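Local atomic coordinates of nuclease-like protein (Chaetomium thermophilum, PDB entry 6GRD), a protein that probably acts as a metal-dependent, structure-selective endonuclease that cuts Holliday junctions and 5'-flap DNA. Residues Arg381-Pro386 and Trp436-Ala441. Sequence-based numbering, arbitrary orientation.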
loop_
_atom_site.group_PDB
_atom_site.type_symbol
_atom_site.label_atom_id
_atom_site.label_comp_id
_atom_site.label_asym_id
_atom_site.label_seq_id
_atom_site.Cartn_x
_atom_site.Cartn_y
_atom_site.Cartn_z
ATOM N N ARG A 381 8.852 -24.878 -5.010
ATOM C CA ARG A 381 7.962 -25.581 -4.101
ATOM C C ARG A 381 8.787 -26.092 -2.935
ATOM O O ARG A 381 9.540 -27.067 -3.072
ATOM C CB ARG A 381 7.232 -26.709 -4.823
ATOM C CG ARG A 381 6.073 -27.271 -4.019
ATOM C CD ARG A 381 4.804 -26.472 -4.313
ATOM N NE ARG A 381 3.609 -27.206 -3.914
ATOM C CZ ARG A 381 2.605 -26.727 -3.187
ATOM N NH1 ARG A 381 2.636 -25.490 -2.705
ATOM N NH2 ARG A 381 1.579 -27.529 -2.918
ATOM N N VAL A 382 8.642 -25.445 -1.793
ATOM C CA VAL A 382 9.443 -25.768 -0.620
ATOM C C VAL A 382 8.645 -26.638 0.344
ATOM O O VAL A 382 7.447 -26.413 0.575
ATOM C CB VAL A 382 9.945 -24.488 0.069
ATOM C CG1 VAL A 382 10.912 -23.775 -0.842
ATOM C CG2 VAL A 382 8.792 -23.589 0.414
ATOM N N SER A 383 9.320 -27.637 0.908
ATOM C CA SER A 383 8.774 -28.497 1.945
ATOM C C SER A 383 9.263 -28.015 3.308
ATOM O O SER A 383 10.432 -27.638 3.459
ATOM C CB SER A 383 9.204 -29.943 1.703
ATOM O OG SER A 383 8.855 -30.777 2.789
ATOM N N PHE A 384 8.375 -28.018 4.303
ATOM C CA PHE A 384 8.757 -27.513 5.618
ATOM C C PHE A 384 7.873 -28.135 6.693
ATOM O O PHE A 384 6.777 -28.635 6.415
ATOM C CB PHE A 384 8.685 -25.976 5.675
ATOM C CG PHE A 384 7.324 -25.417 5.338
ATOM C CD1 PHE A 384 6.913 -25.289 4.015
ATOM C CD2 PHE A 384 6.448 -25.020 6.347
ATOM C CE1 PHE A 384 5.651 -24.781 3.701
ATOM C CE2 PHE A 384 5.177 -24.515 6.039
ATOM C CZ PHE A 384 4.781 -24.397 4.717
ATOM N N ILE A 385 8.359 -28.102 7.935
ATOM C CA ILE A 385 7.609 -28.621 9.073
ATOM C C ILE A 385 6.932 -27.428 9.756
ATOM O O ILE A 385 7.625 -26.627 10.411
ATOM C CB ILE A 385 8.491 -29.402 10.061
ATOM C CG1 ILE A 385 8.734 -30.843 9.607
ATOM C CG2 ILE A 385 7.732 -29.606 11.362
ATOM C CD1 ILE A 385 9.230 -31.023 8.218
ATOM N N PRO A 386 5.616 -27.254 9.604
ATOM C CA PRO A 386 4.938 -26.085 10.184
ATOM C C PRO A 386 5.200 -25.897 11.669
ATOM O O PRO A 386 5.721 -24.855 12.079
ATOM C CB PRO A 386 3.458 -26.381 9.907
ATOM C CG PRO A 386 3.485 -27.209 8.667
ATOM C CD PRO A 386 4.726 -28.041 8.734
ATOM N N TRP A 436 3.075 -31.587 12.129
ATOM C CA TRP A 436 4.408 -32.170 12.129
ATOM C C TRP A 436 4.753 -32.890 10.831
ATOM O O TRP A 436 5.927 -33.206 10.618
ATOM C CB TRP A 436 4.561 -33.131 13.301
ATOM C CG TRP A 436 4.408 -32.466 14.619
ATOM C CD1 TRP A 436 3.317 -32.505 15.431
ATOM C CD2 TRP A 436 5.386 -31.654 15.290
ATOM N NE1 TRP A 436 3.550 -31.767 16.572
ATOM C CE2 TRP A 436 4.815 -31.243 16.516
ATOM C CE3 TRP A 436 6.688 -31.237 14.979
ATOM C CZ2 TRP A 436 5.497 -30.434 17.426
ATOM C CZ3 TRP A 436 7.370 -30.416 15.889
ATOM C CH2 TRP A 436 6.770 -30.022 17.090
ATOM N N GLN A 437 3.776 -33.165 9.970
ATOM C CA GLN A 437 4.093 -33.603 8.624
ATOM C C GLN A 437 4.638 -32.432 7.804
ATOM O O GLN A 437 4.424 -31.260 8.147
ATOM C CB GLN A 437 2.867 -34.209 7.945
ATOM C CG GLN A 437 2.499 -35.612 8.480
ATOM C CD GLN A 437 3.709 -36.380 9.053
ATOM O OE1 GLN A 437 4.612 -36.799 8.317
ATOM N NE2 GLN A 437 3.723 -36.558 10.377
ATOM N N PRO A 438 5.399 -32.725 6.752
ATOM C CA PRO A 438 5.815 -31.671 5.825
ATOM C C PRO A 438 4.609 -30.975 5.219
ATOM O O PRO A 438 3.601 -31.605 4.890
ATOM C CB PRO A 438 6.606 -32.440 4.761
ATOM C CG PRO A 438 7.173 -33.583 5.515
ATOM C CD PRO A 438 6.102 -33.990 6.487
ATOM N N ASP A 439 4.719 -29.662 5.074
ATOM C CA ASP A 439 3.770 -28.889 4.286
ATOM C C ASP A 439 4.529 -28.287 3.109
ATOM O O ASP A 439 5.761 -28.348 3.045
ATOM C CB ASP A 439 3.072 -27.804 5.133
ATOM C CG ASP A 439 1.694 -27.408 4.574
ATOM O OD1 ASP A 439 1.229 -28.034 3.594
ATOM O OD2 ASP A 439 1.059 -26.476 5.127
ATOM N N LEU A 440 3.780 -27.711 2.170
ATOM C CA LEU A 440 4.317 -27.249 0.891
ATOM C C LEU A 440 3.761 -25.877 0.545
ATOM O O LEU A 440 2.543 -25.707 0.422
ATOM C CB LEU A 440 4.013 -28.244 -0.240
ATOM C CG LEU A 440 4.297 -29.693 0.067
ATOM C CD1 LEU A 440 3.753 -30.587 -1.038
ATOM C CD2 LEU A 440 5.804 -29.830 0.206
ATOM N N ALA A 441 4.661 -24.917 0.360
ATOM C CA ALA A 441 4.342 -23.563 -0.071
ATOM C C ALA A 441 5.124 -23.224 -1.333
ATOM O O ALA A 441 6.247 -23.702 -1.532
ATOM C CB ALA A 441 4.712 -22.537 1.023
#
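Val382 and Phe384 pair with Ala441 and Asp439 in an antiparallel β-sheet, joining the central strand 379-384 to the outer strand 439-444. This three-stranded sheet belongs to the Gen1 C-terminal domain, probably the counterpart of the GEN1 chromodomain, and the contact lies far from the metal site and the bound DNA. Two hydrogen-bonded pairs, each with reciprocal N-H to C=O bonds, flank the non-hydrogen-bonded pair Ser383-Leu440. Of the four bonds, Asp439 N to Phe384 O is the shortest, 2.7 Å, and nearly straight (170° at the hydrogen). The Phe384 side chain reaches back across the partner strand. From CB, chi1 of 58° sets CG between the backbone N and the carbonyl carbon, bringing the ring over that strand. Phe384 CD1 lies 3.4 Å from Asp439 O. Next along, Phe384 CE1 brings the ring edge to Ala441 N in the ring plane and meets Ala441 CB at 3.6 Å. At the tip, Phe384 CZ is 3.8 Å from Asp439 CB, which sits over one ring face in a CH-pi contact. The ring also packs on Ala330, Pro331 and Leu334 of helix 318-340, tying the sheet to it. Beside the Val382-Ala441 pair, the Arg381 guanidinium lays one face over Leu440 CB, 3.6 Å from Arg381 CZ, and forms a cation-pi pair with Trp442. Shortening Arg381 to an alanine is likely to leave Leu440 CB without its flat cover and Trp442 without its cationic partner. Past strand 379-384, the Pro386 ring crosses the Asp439 side chain at about a right angle, while Ile385 CG2 approaches Trp436 CE3 at 4.1 Å.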